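Trypsin-resistant surface T6 protein (Streptococcus pyogenes serotype M6, PDB 4P0D) forms the backbone subunit of the pili on this Gram-positive bacterium, probably being linked into fibres and to the cell wall through a sortase sorting signal. Local coordinates at residues G17-T22 with V79-G84; L147-K152 with T177-S182; E281-N286 with I307-D312; T318-F323 with Y359-Q364; A397-S402 with T470-T475. The protein carries 1 engineered substitution. All blocks are in the same frame, centred on the assembly; numbering follows the deposited sequence.

Contact 1: residues G17-T22 with V79-G84; sequences GGPTVT and VSISNG. With CA (calcium ion), chain E.
V21 and V79 meet within the N-terminal Ig-like domain, where strand 20-31 is joined to V79 and the loop that follows. The approach is antiparallel, but the backbones part quickly. One direct hydrogen bond links them, from V79 N to V21 O, at 3.0 Å and nearly straight (171°). Next to it a water takes over the pairing. It accepts from V21 N and donates to V79 O, so a solvent molecule fills the place where a second direct bond would be expected.

The apolar packing runs through I81. Its CB points toward segment 17-22. CG1 sits between the backbone N and the carbonyl carbon (chi1 63°), and the extended chain beyond it carries CD1 over the turn at G18 and P19. There CD1 lies 3.6 Å from G18 CA and touches the proline ring at CD. The other branch, CG2, meets V21 CG2 at 3.7 Å. V21 CG1 leans instead on V79 CB. L100 of strand 94-101 packs against P19 and V21, and A86 lies against V79 and I81.

The calcium site lies in the same loop, at S82, next after I81. S82 binds the calcium ion twice, and T85 O and two waters also bind it. S82 O is 2.6 Å from the calcium, and S82 OG closes the chelate at 2.3 Å.

Contact 2: residues L147-K152 with T177-S182; sequences LPSITK and TFELPS
S149 and E179 are brought together by their first torsions. S149 OG lies between its backbone N and carbonyl carbon (chi1 64°). E179 CG stands beside its own N and anti to the carbonyl carbon (chi1 -63°), and an extended chain follows. The hydroxyl reaches the carboxylate and donates to it. S149 OG to E179 OE1 is modelled at a very short 2.5 Å, so the exact length is doubtful.

Waters extend this polar face. One donates to E179 OE1 and to L147 O. Another donates to S149 OG at 2.8 Å and also lies 2.8 Å from T151 OG1. A third joins L147 O to L180 O.

The backbones run antiparallel. T151 and T177 form a hydrogen-bonded pair. T151 N gives to T177 O at 2.9 Å, and T177 N returns a bond to T151 O at 3.0 Å. At S149 and E179 the register continues, but the bond from S149 N to E179 O is weak.

The other face is apolar. I150 and F178 turn that way, and the F178 ring leads off to meet F282. Beyond the strands, P148 CG packs on P181 CB at 3.9 Å.

K152 ends the segment. Its NZ is covalently joined to N278 CG and hydrogen-bonded to D196 OD2. This is the intramolecular Lys-Asn isopeptide bond typical of Ig-like domains in Gram-positive pilins.

Contact 3: residues E281-N286 with I307-D312; sequences EFFYSN and ITSKED
I307 opens the second strand beside F283, with CG2 4.2 Å from ring atom CD2. T308 comes next and forms a hydrogen-bonded antiparallel pair with Y284. T308 N gives to Y284 O at 3.0 Å, and Y284 N returns a bond to T308 O. The two side chains lie alongside and point the same way. T308 CG2 touches the tyrosine at CE2 (3.6 Å), while T308 O sits over one ring face, offset toward the rim. Y284 OH is held by G106 O.

S309 faces the other side, its CB 3.7 Å from F283 CD2. K310 pairs with F282. The bond from F282 N to K310 O is 2.9 Å long and almost straight (178°). The lysine bends at chi2 (-70°), which lays CE 3.7 Å from Y284 OH and leaves NZ bonded to D105 O.

E311 runs beside E281. Their carboxylates come within 4.2 Å, E281 OE1 to E311 OE2, with planes 74° apart. The salt bridge from E281 OE2 to K300 probably eases this repulsion. D312 reaches K152 N through OD2. The arrangement is a regular antiparallel strand pair of the Ig-like middle domain.

Contact 4: residues T318-F323 with Y359-Q364; sequences TYQIAF and YAISTQ
I321 and S362 form the polar centre of this pairing. S362 N gives to I321 O at 2.7 Å, in the carbonyl plane. The return bond is not from backbone to backbone. I321 N gives to S362 OG at 2.9 Å, nearly straight at 168°. The hydroxyl in turn donates a hydrogen bond to T363 O at 2.7 Å. Its torsion, with OG between the backbone N and the carbonyl carbon (chi1 79°), turns the oxygen back to the partner strand. A hydroxyl therefore replaces a carbonyl as acceptor here.

Further on, F323 and A360 are a hydrogen-bonded antiparallel pair. A360 N donates to F323 O, and F323 N donates to A360 O at 3.3 Å. The strands belong to the prealbumin-like C-terminal domain, in a small sheet where strand 320-327 lies between 359-361 and 470-479. A360 CB sits over the face of the F323 ring, 27° off its normal, in a CH-pi contact. The ring also meets F339 edge-to-face.

A water donates to Q320 OE1 and to S362 O, bridging the two segments. I361 CG2 packs against Q320 CD at 3.6 Å. T318 OG1 is bonded to I270 O and also lies 3.5 Å from Q364 CG. Q364 NE2 bonds to N267 O and A269 O.

Contact 5: residues A397-S402 with T470-T475; sequences ATVKTS and TVLLET
T470 meets V399 and T401 with different parts of its side chain. Its CB lies 3.2 Å from V399 O, directly beside the paired backbone. OG1 leaves CB beside the backbone N and anti to the carbonyl carbon (chi1 -56°). That direction takes it toward T401, where T401 CG2 is 3.5 Å away and the two side chains cross at about a right angle. A water also lies 2.7 Å from T470 OG1, and Q320 NE2 of strand 320-327 is bonded to the same oxygen. The other branch, CG2, packs on A322 of the same strand 320-327.

The backbone here makes one short bridge. V399 N gives to T470 O at 3.0 Å, and T470 N gives to V399 O at 2.9 Å. Both donors lie in the plane of the carbonyl they approach. T398 and V399 together face T470, which is a classic beta bulge. T398 N also approaches T470 O, but at a poor angle. The N-to-C directions of 399-401 and 470-472 are 112° apart.

Apolar contacts flank the bridge. V399 CG2 meets L472 CB. V471 points its CB away from segment 397-402, but its CG2, beside the backbone N, still touches A397. A397 CB and V471 CG2 are only 3.5 Å apart, tighter than usual for two carbons.

How the contacts relate
The five contacts follow one another along the chain and sample its three domains. Contact 1 lies in the first domain, contacts 2 and 3 in the middle one, contacts 4 and 5 in the last. Contacts 4 and 5 are buried. The other three are partly buried, and contact 1 sits beside a metal site. Contacts 2 and 3 touch, with centres 9 Å apart. Contacts 4 and 5 share neighbouring strands 320-327 and 470-479. Contact 3 has the most regular antiparallel pairing. Contact 2 adds a serine-carboxylate bond and a water-rich polar face to its pairing. The others depart from regular pairing, contact 4 through a serine hydroxyl, contact 5 through a bulge and contact 1 through a water.

Contact 1: residues G17-T22 with V79-G84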
# COMPACT_ATOMS: atom_id res chain seq x y z
N GLY A 17 10.98 8.92 18.79
CA GLY A 17 10.38 9.48 17.61
C GLY A 17 10.25 10.98 17.61
O GLY A 17 9.68 11.52 16.68
N GLY A 18 10.81 11.65 18.61
CA GLY A 18 10.82 13.11 18.66
C GLY A 18 9.48 13.82 18.60
O GLY A 18 9.27 14.69 17.75
N PRO A 19 8.57 13.49 19.53
CA PRO A 19 7.27 14.16 19.53
C PRO A 19 7.34 15.55 20.18
O PRO A 19 8.34 15.92 20.76
CB PRO A 19 6.42 13.24 20.39
CG PRO A 19 7.39 12.71 21.39
CD PRO A 19 8.68 12.52 20.63
N THR A 20 6.26 16.30 20.05
CA THR A 20 6.02 17.51 20.81
C THR A 20 5.42 17.08 22.14
O THR A 20 4.58 16.17 22.19
CB THR A 20 5.00 18.39 20.07
OG1 THR A 20 5.57 18.79 18.83
CG2 THR A 20 4.61 19.58 20.86
N VAL A 21 5.87 17.70 23.21
CA VAL A 21 5.32 17.43 24.53
C VAL A 21 4.66 18.72 25.04
O VAL A 21 5.29 19.79 25.11
CB VAL A 21 6.41 16.96 25.51
CG1 VAL A 21 5.81 16.65 26.86
CG2 VAL A 21 7.13 15.73 24.95
N THR A 22 3.38 18.60 25.37
CA THR A 22 2.60 19.67 25.94
C THR A 22 2.04 19.23 27.29
O THR A 22 1.44 18.16 27.40
CB THR A 22 1.44 20.06 25.03
OG1 THR A 22 1.89 20.18 23.67
CG2 THR A 22 0.83 21.39 25.49
N VAL A 79 7.21 21.56 26.49
CA VAL A 79 8.37 21.01 27.17
C VAL A 79 9.33 20.43 26.12
O VAL A 79 8.93 19.65 25.27
CB VAL A 79 7.93 19.97 28.20
CG1 VAL A 79 9.12 19.42 28.98
CG2 VAL A 79 6.92 20.60 29.15
N SER A 80 10.59 20.83 26.19
CA SER A 80 11.56 20.35 25.22
C SER A 80 11.95 18.91 25.54
O SER A 80 11.77 18.45 26.67
CB SER A 80 12.80 21.23 25.21
OG SER A 80 13.53 21.07 26.42
N ILE A 81 12.48 18.22 24.54
CA ILE A 81 13.00 16.87 24.73
C ILE A 81 14.49 16.80 24.41
O ILE A 81 15.03 17.61 23.64
CB ILE A 81 12.23 15.82 23.88
CG1 ILE A 81 12.41 16.08 22.39
CG2 ILE A 81 10.75 15.82 24.23
CD1 ILE A 81 11.72 15.06 21.53
N SER A 82 15.15 15.79 24.98
CA SER A 82 16.49 15.43 24.56
C SER A 82 16.82 14.03 25.02
O SER A 82 16.51 13.65 26.14
CB SER A 82 17.51 16.41 25.14
OG SER A 82 17.28 16.57 26.51
N ASN A 83 17.45 13.26 24.13
CA ASN A 83 17.98 11.96 24.51
C ASN A 83 16.93 11.07 25.19
O ASN A 83 17.24 10.34 26.13
CB ASN A 83 19.21 12.17 25.42
CG ASN A 83 20.11 10.92 25.52
OD1 ASN A 83 20.40 10.26 24.53
ND2 ASN A 83 20.55 10.61 26.74
N GLY A 84 15.68 11.18 24.76
CA GLY A 84 14.63 10.29 25.25
C GLY A 84 13.90 10.73 26.52
O GLY A 84 13.07 9.99 27.04
CA CA E . 16.16 15.29 28.11
O HOH W 1 7.92 19.63 23.03
O HOH W 2 18.84 15.11 29.21
O HOH W 3 15.67 16.96 29.68

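Contact 2: residues L147-K152 with T177-S182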
# COMPACT_ATOMS: atom_id res chain seq x y z
N LEU A 147 3.93 1.51 17.61
CA LEU A 147 4.38 1.89 16.28
C LEU A 147 3.68 0.95 15.30
O LEU A 147 4.05 -0.20 15.18
CB LEU A 147 5.91 1.77 16.15
CG LEU A 147 6.55 2.02 14.77
CD1 LEU A 147 6.27 3.43 14.29
CD2 LEU A 147 8.05 1.77 14.80
N PRO A 148 2.64 1.45 14.62
CA PRO A 148 2.00 0.61 13.62
C PRO A 148 2.88 0.35 12.41
O PRO A 148 3.91 1.01 12.21
CB PRO A 148 0.78 1.42 13.23
CG PRO A 148 0.49 2.27 14.42
CD PRO A 148 1.85 2.67 14.88
N SER A 149 2.48 -0.62 11.59
CA SER A 149 3.18 -0.89 10.34
C SER A 149 2.22 -1.53 9.37
O SER A 149 1.18 -2.03 9.77
CB SER A 149 4.36 -1.83 10.54
OG SER A 149 3.90 -3.10 10.97
N ILE A 150 2.59 -1.49 8.10
CA ILE A 150 1.86 -2.20 7.06
C ILE A 150 2.89 -2.79 6.12
O ILE A 150 3.85 -2.11 5.76
CB ILE A 150 0.89 -1.27 6.31
CG1 ILE A 150 0.08 -2.06 5.29
CG2 ILE A 150 1.63 -0.14 5.60
CD1 ILE A 150 -0.93 -1.20 4.56
N THR A 151 2.68 -4.05 5.73
CA THR A 151 3.57 -4.78 4.83
C THR A 151 2.74 -5.39 3.72
O THR A 151 1.76 -6.08 3.99
CB THR A 151 4.32 -5.90 5.57
OG1 THR A 151 4.99 -5.36 6.70
CG2 THR A 151 5.35 -6.60 4.69
N LYS A 152 3.13 -5.13 2.47
CA LYS A 152 2.45 -5.70 1.32
C LYS A 152 3.35 -6.67 0.57
O LYS A 152 4.53 -6.40 0.33
CB LYS A 152 1.95 -4.62 0.37
CG LYS A 152 1.17 -5.21 -0.81
CD LYS A 152 0.20 -4.26 -1.45
CE LYS A 152 0.90 -3.32 -2.42
NZ LYS A 152 0.02 -2.77 -3.49
N THR A 177 -0.40 -7.39 5.66
CA THR A 177 -0.45 -7.61 7.11
C THR A 177 -0.10 -6.29 7.78
O THR A 177 0.55 -5.43 7.18
CB THR A 177 0.51 -8.69 7.58
OG1 THR A 177 1.85 -8.26 7.35
CG2 THR A 177 0.25 -10.03 6.84
N PHE A 178 -0.54 -6.10 9.02
CA PHE A 178 -0.22 -4.87 9.72
C PHE A 178 -0.19 -4.99 11.23
O PHE A 178 -0.78 -5.93 11.79
CB PHE A 178 -1.12 -3.71 9.26
CG PHE A 178 -2.59 -3.98 9.37
CD1 PHE A 178 -3.25 -4.75 8.42
CD2 PHE A 178 -3.33 -3.40 10.40
CE1 PHE A 178 -4.62 -4.98 8.52
CE2 PHE A 178 -4.69 -3.62 10.51
CZ PHE A 178 -5.34 -4.41 9.57
N GLU A 179 0.54 -4.08 11.87
CA GLU A 179 0.59 -3.99 13.33
C GLU A 179 -0.30 -2.84 13.74
O GLU A 179 -0.22 -1.76 13.19
CB GLU A 179 2.03 -3.79 13.82
CG GLU A 179 2.92 -4.97 13.46
CD GLU A 179 4.40 -4.73 13.70
OE1 GLU A 179 5.03 -3.91 12.99
OE2 GLU A 179 4.93 -5.41 14.60
N LEU A 180 -1.18 -3.09 14.71
CA LEU A 180 -2.15 -2.11 15.14
C LEU A 180 -1.57 -1.06 16.07
O LEU A 180 -0.66 -1.35 16.84
CB LEU A 180 -3.31 -2.80 15.87
CG LEU A 180 -4.17 -3.73 15.03
CD1 LEU A 180 -5.04 -4.59 15.93
CD2 LEU A 180 -5.04 -2.93 14.07
N PRO A 181 -2.15 0.15 16.06
CA PRO A 181 -1.86 1.05 17.17
C PRO A 181 -2.47 0.47 18.44
O PRO A 181 -3.34 -0.42 18.36
CB PRO A 181 -2.62 2.32 16.78
CG PRO A 181 -3.75 1.85 15.94
CD PRO A 181 -3.21 0.67 15.19
N SER A 182 -2.00 0.93 19.59
CA SER A 182 -2.59 0.58 20.86
C SER A 182 -3.30 1.82 21.37
O SER A 182 -2.66 2.82 21.65
CB SER A 182 -1.48 0.13 21.81
OG SER A 182 -2.01 -0.33 23.03
O HOH W 4 6.08 -1.55 14.55
O HOH W 5 2.28 -2.04 16.87
O HOH W 6 3.35 -4.85 8.89

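Contact 3: residues E281-N286 with I307-D312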
# COMPACT_ATOMS: atom_id res chain seq x y z
N GLU A 281 -2.08 1.73 2.06
CA GLU A 281 -1.98 2.74 3.13
C GLU A 281 -2.75 2.29 4.34
O GLU A 281 -3.87 1.79 4.20
CB GLU A 281 -2.54 4.06 2.64
CG GLU A 281 -1.64 4.74 1.63
CD GLU A 281 -2.17 6.08 1.15
OE1 GLU A 281 -1.69 7.11 1.65
OE2 GLU A 281 -3.06 6.10 0.26
N PHE A 282 -2.14 2.45 5.52
CA PHE A 282 -2.77 2.16 6.79
C PHE A 282 -2.83 3.43 7.62
O PHE A 282 -1.79 3.93 8.09
CB PHE A 282 -2.03 1.04 7.53
CG PHE A 282 -2.60 0.69 8.88
CD1 PHE A 282 -3.97 0.77 9.14
CD2 PHE A 282 -1.76 0.25 9.88
CE1 PHE A 282 -4.48 0.42 10.39
CE2 PHE A 282 -2.27 -0.11 11.12
CZ PHE A 282 -3.62 -0.01 11.38
N PHE A 283 -4.05 3.96 7.77
CA PHE A 283 -4.30 5.20 8.51
C PHE A 283 -4.74 4.88 9.91
O PHE A 283 -5.61 4.03 10.10
CB PHE A 283 -5.41 6.03 7.87
CG PHE A 283 -5.12 6.44 6.48
CD1 PHE A 283 -5.47 5.61 5.42
CD2 PHE A 283 -4.47 7.64 6.21
CE1 PHE A 283 -5.20 5.98 4.12
CE2 PHE A 283 -4.20 8.02 4.90
CZ PHE A 283 -4.57 7.19 3.86
N TYR A 284 -4.17 5.60 10.88
CA TYR A 284 -4.53 5.46 12.29
C TYR A 284 -4.37 6.84 12.96
O TYR A 284 -3.92 7.80 12.31
CB TYR A 284 -3.66 4.38 12.97
CG TYR A 284 -2.18 4.67 12.82
CD1 TYR A 284 -1.48 4.22 11.70
CD2 TYR A 284 -1.48 5.43 13.77
CE1 TYR A 284 -0.13 4.51 11.53
CE2 TYR A 284 -0.14 5.73 13.60
CZ TYR A 284 0.54 5.26 12.50
OH TYR A 284 1.88 5.55 12.32
N SER A 285 -4.75 6.94 14.23
CA SER A 285 -4.58 8.19 14.96
C SER A 285 -3.27 8.23 15.74
O SER A 285 -2.95 7.31 16.46
CB SER A 285 -5.72 8.47 15.94
OG SER A 285 -5.43 9.70 16.64
N ASN A 286 -2.53 9.33 15.60
CA ASN A 286 -1.38 9.60 16.47
C ASN A 286 -1.67 10.65 17.55
O ASN A 286 -0.76 11.19 18.19
CB ASN A 286 -0.12 9.94 15.65
CG ASN A 286 -0.23 11.24 14.87
OD1 ASN A 286 -1.32 11.83 14.75
ND2 ASN A 286 0.89 11.69 14.33
N ILE A 307 -4.54 12.32 12.42
CA ILE A 307 -4.45 11.10 11.63
C ILE A 307 -3.15 11.09 10.85
O ILE A 307 -2.77 12.08 10.21
CB ILE A 307 -5.69 10.93 10.69
CG1 ILE A 307 -6.90 10.49 11.52
CG2 ILE A 307 -5.39 9.90 9.59
CD1 ILE A 307 -8.25 10.70 10.86
N THR A 308 -2.44 9.97 10.92
CA THR A 308 -1.27 9.76 10.09
C THR A 308 -1.33 8.37 9.45
O THR A 308 -2.36 7.70 9.53
CB THR A 308 0.03 9.98 10.89
OG1 THR A 308 1.13 10.07 9.99
CG2 THR A 308 0.29 8.88 11.92
N SER A 309 -0.27 7.96 8.76
CA SER A 309 -0.28 6.66 8.11
C SER A 309 1.07 6.02 7.96
O SER A 309 2.10 6.69 8.04
CB SER A 309 -0.91 6.78 6.74
OG SER A 309 -0.05 7.47 5.85
N LYS A 310 1.05 4.71 7.76
CA LYS A 310 2.17 3.96 7.22
C LYS A 310 1.77 3.51 5.83
O LYS A 310 0.58 3.47 5.47
CB LYS A 310 2.49 2.75 8.09
CG LYS A 310 3.05 3.07 9.46
CD LYS A 310 4.47 3.64 9.37
CE LYS A 310 4.95 4.17 10.71
NZ LYS A 310 6.24 4.88 10.52
N GLU A 311 2.75 3.13 5.03
CA GLU A 311 2.43 2.68 3.69
C GLU A 311 3.43 1.69 3.17
O GLU A 311 4.50 1.51 3.74
CB GLU A 311 2.29 3.87 2.73
CG GLU A 311 3.47 4.80 2.68
CD GLU A 311 3.24 5.91 1.66
OE1 GLU A 311 3.82 5.83 0.56
OE2 GLU A 311 2.46 6.84 1.93
N ASP A 312 3.03 0.99 2.10
CA ASP A 312 3.89 0.05 1.42
C ASP A 312 3.40 -0.11 -0.02
O ASP A 312 2.21 0.08 -0.31
CB ASP A 312 3.92 -1.30 2.15
CG ASP A 312 5.20 -2.11 1.86
OD1 ASP A 312 6.15 -1.61 1.20
OD2 ASP A 312 5.27 -3.27 2.30

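Contact 4: residues T318-F323 with Y359-Q364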
# COMPACT_ATOMS: atom_id res chain seq x y z
N THR A 318 7.12 -5.43 -16.49
CA THR A 318 6.94 -6.22 -17.71
C THR A 318 7.92 -5.71 -18.75
O THR A 318 8.40 -4.57 -18.67
CB THR A 318 5.51 -6.09 -18.31
OG1 THR A 318 5.35 -4.79 -18.91
CG2 THR A 318 4.45 -6.24 -17.27
N TYR A 319 8.19 -6.57 -19.74
CA TYR A 319 9.03 -6.22 -20.88
C TYR A 319 8.28 -6.54 -22.17
O TYR A 319 7.23 -7.19 -22.15
CB TYR A 319 10.32 -7.06 -20.86
CG TYR A 319 11.00 -7.07 -19.50
CD1 TYR A 319 11.56 -5.91 -18.97
CD2 TYR A 319 11.04 -8.23 -18.73
CE1 TYR A 319 12.17 -5.90 -17.73
CE2 TYR A 319 11.66 -8.24 -17.48
CZ TYR A 319 12.21 -7.07 -16.98
OH TYR A 319 12.81 -7.08 -15.73
N GLN A 320 8.85 -6.11 -23.28
CA GLN A 320 8.30 -6.45 -24.58
C GLN A 320 9.40 -6.90 -25.51
O GLN A 320 10.54 -6.45 -25.40
CB GLN A 320 7.49 -5.29 -25.14
CG GLN A 320 8.24 -3.99 -25.30
CD GLN A 320 7.33 -2.82 -25.60
OE1 GLN A 320 6.12 -2.87 -25.36
NE2 GLN A 320 7.91 -1.75 -26.11
N ILE A 321 9.04 -7.82 -26.39
CA ILE A 321 9.97 -8.39 -27.35
C ILE A 321 9.80 -7.70 -28.70
O ILE A 321 8.69 -7.53 -29.18
CB ILE A 321 9.76 -9.90 -27.50
CG1 ILE A 321 9.91 -10.58 -26.13
CG2 ILE A 321 10.76 -10.49 -28.49
CD1 ILE A 321 9.57 -12.04 -26.14
N ALA A 322 10.93 -7.37 -29.31
CA ALA A 322 10.97 -6.70 -30.61
C ALA A 322 12.02 -7.38 -31.49
O ALA A 322 12.98 -7.97 -30.99
CB ALA A 322 11.30 -5.22 -30.43
N PHE A 323 11.81 -7.32 -32.79
CA PHE A 323 12.77 -7.86 -33.74
C PHE A 323 12.60 -7.16 -35.08
O PHE A 323 11.62 -6.45 -35.31
CB PHE A 323 12.58 -9.37 -33.90
CG PHE A 323 11.21 -9.76 -34.43
CD1 PHE A 323 10.96 -9.77 -35.79
CD2 PHE A 323 10.19 -10.12 -33.55
CE1 PHE A 323 9.72 -10.13 -36.28
CE2 PHE A 323 8.95 -10.49 -34.03
CZ PHE A 323 8.71 -10.49 -35.40
N TYR A 359 10.06 -3.79 -38.36
CA TYR A 359 10.01 -3.97 -36.91
C TYR A 359 8.66 -4.50 -36.46
O TYR A 359 7.64 -4.16 -37.04
CB TYR A 359 10.29 -2.64 -36.17
CG TYR A 359 11.75 -2.23 -36.13
CD1 TYR A 359 12.68 -2.99 -35.44
CD2 TYR A 359 12.20 -1.07 -36.78
CE1 TYR A 359 14.01 -2.63 -35.41
CE2 TYR A 359 13.54 -0.70 -36.73
CZ TYR A 359 14.44 -1.49 -36.05
OH TYR A 359 15.78 -1.18 -36.00
N ALA A 360 8.69 -5.34 -35.41
CA ALA A 360 7.48 -5.79 -34.72
C ALA A 360 7.72 -5.77 -33.20
O ALA A 360 8.85 -5.92 -32.76
CB ALA A 360 7.11 -7.19 -35.18
N ILE A 361 6.66 -5.58 -32.41
CA ILE A 361 6.77 -5.62 -30.96
C ILE A 361 5.64 -6.45 -30.35
O ILE A 361 4.49 -6.38 -30.79
CB ILE A 361 6.75 -4.21 -30.32
CG1 ILE A 361 7.94 -3.39 -30.82
CG2 ILE A 361 6.82 -4.30 -28.81
CD1 ILE A 361 7.89 -1.94 -30.37
N SER A 362 5.98 -7.23 -29.33
CA SER A 362 5.01 -8.10 -28.66
C SER A 362 4.24 -7.34 -27.59
O SER A 362 4.63 -6.24 -27.18
CB SER A 362 5.73 -9.25 -28.00
OG SER A 362 6.34 -8.87 -26.78
N THR A 363 3.16 -7.95 -27.11
CA THR A 363 2.51 -7.55 -25.87
C THR A 363 3.43 -7.86 -24.67
O THR A 363 4.51 -8.45 -24.83
CB THR A 363 1.18 -8.30 -25.70
OG1 THR A 363 1.39 -9.69 -25.91
CG2 THR A 363 0.14 -7.77 -26.66
N GLN A 364 2.98 -7.51 -23.47
CA GLN A 364 3.85 -7.51 -22.28
C GLN A 364 4.15 -8.90 -21.74
O GLN A 364 3.25 -9.72 -21.53
CB GLN A 364 3.24 -6.67 -21.16
CG GLN A 364 2.95 -5.21 -21.48
CD GLN A 364 1.57 -4.98 -22.06
OE1 GLN A 364 1.01 -5.85 -22.71
NE2 GLN A 364 1.01 -3.80 -21.83
O HOH W 7 3.88 -4.54 -25.17

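Contact 5: residues A397-S402 with T470-T475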
# COMPACT_ATOMS: atom_id res chain seq x y z
N ALA A 397 16.67 -6.07 -21.57
CA ALA A 397 15.69 -5.08 -22.04
C ALA A 397 16.28 -3.66 -22.08
O ALA A 397 15.79 -2.74 -21.43
CB ALA A 397 14.43 -5.11 -21.17
N THR A 398 17.30 -3.49 -22.92
CA THR A 398 18.08 -2.26 -22.97
C THR A 398 17.57 -1.27 -24.01
O THR A 398 18.10 -0.15 -24.10
CB THR A 398 19.54 -2.56 -23.32
OG1 THR A 398 19.58 -3.46 -24.43
CG2 THR A 398 20.25 -3.21 -22.14
N VAL A 399 16.57 -1.67 -24.78
CA VAL A 399 16.06 -0.82 -25.84
C VAL A 399 14.86 -0.00 -25.37
O VAL A 399 13.96 -0.50 -24.67
CB VAL A 399 15.74 -1.62 -27.12
CG1 VAL A 399 15.00 -0.77 -28.15
CG2 VAL A 399 17.04 -2.18 -27.71
N LYS A 400 14.88 1.27 -25.74
CA LYS A 400 13.77 2.16 -25.50
C LYS A 400 13.12 2.46 -26.85
O LYS A 400 13.79 2.88 -27.80
CB LYS A 400 14.25 3.45 -24.82
CG LYS A 400 13.18 4.52 -24.64
CD LYS A 400 12.12 4.13 -23.61
CE LYS A 400 10.78 4.82 -23.91
NZ LYS A 400 9.98 5.12 -22.70
N THR A 401 11.82 2.25 -26.92
CA THR A 401 11.07 2.48 -28.13
C THR A 401 10.13 3.67 -27.93
O THR A 401 9.71 3.96 -26.81
CB THR A 401 10.26 1.22 -28.53
OG1 THR A 401 9.56 1.47 -29.75
CG2 THR A 401 9.25 0.82 -27.44
N SER A 402 9.81 4.35 -29.03
CA SER A 402 8.85 5.44 -28.98
C SER A 402 7.42 4.94 -29.22
O SER A 402 6.54 5.74 -29.55
CB SER A 402 9.23 6.50 -30.03
OG SER A 402 9.27 5.95 -31.34
N THR A 470 12.33 -2.69 -23.69
CA THR A 470 12.28 -3.52 -24.89
C THR A 470 13.52 -4.39 -25.05
O THR A 470 14.67 -3.93 -24.90
CB THR A 470 12.04 -2.66 -26.15
OG1 THR A 470 10.85 -1.90 -25.97
CG2 THR A 470 11.89 -3.54 -27.41
N VAL A 471 13.28 -5.66 -25.35
CA VAL A 471 14.32 -6.62 -25.64
C VAL A 471 14.31 -6.83 -27.15
O VAL A 471 13.43 -7.50 -27.68
CB VAL A 471 14.07 -7.95 -24.92
CG1 VAL A 471 15.21 -8.92 -25.19
CG2 VAL A 471 13.93 -7.74 -23.41
N LEU A 472 15.28 -6.24 -27.85
CA LEU A 472 15.38 -6.35 -29.32
C LEU A 472 16.30 -7.48 -29.75
O LEU A 472 17.46 -7.55 -29.32
CB LEU A 472 15.89 -5.03 -29.90
CG LEU A 472 16.09 -4.95 -31.43
CD1 LEU A 472 14.77 -5.08 -32.17
CD2 LEU A 472 16.77 -3.64 -31.80
N LEU A 473 15.81 -8.38 -30.60
CA LEU A 473 16.62 -9.53 -31.03
C LEU A 473 17.98 -9.07 -31.59
O LEU A 473 18.02 -8.16 -32.40
CB LEU A 473 15.87 -10.31 -32.11
CG LEU A 473 16.48 -11.65 -32.52
CD1 LEU A 473 16.38 -12.68 -31.42
CD2 LEU A 473 15.77 -12.16 -33.76
N GLU A 474 19.07 -9.73 -31.18
CA GLU A 474 20.44 -9.30 -31.53
C GLU A 474 20.68 -9.27 -33.04
O GLU A 474 21.22 -8.30 -33.58
CB GLU A 474 21.47 -10.21 -30.87
N THR A 475 20.27 -10.34 -33.71
CA THR A 475 20.43 -10.48 -35.14
C THR A 475 19.05 -10.30 -35.77
O THR A 475 18.06 -10.82 -35.26
CB THR A 475 21.03 -11.87 -35.48
OG1 THR A 475 22.26 -12.07 -34.75
CG2 THR A 475 21.31 -12.04 -36.97
O HOH W 8 10.68 0.24 -24.36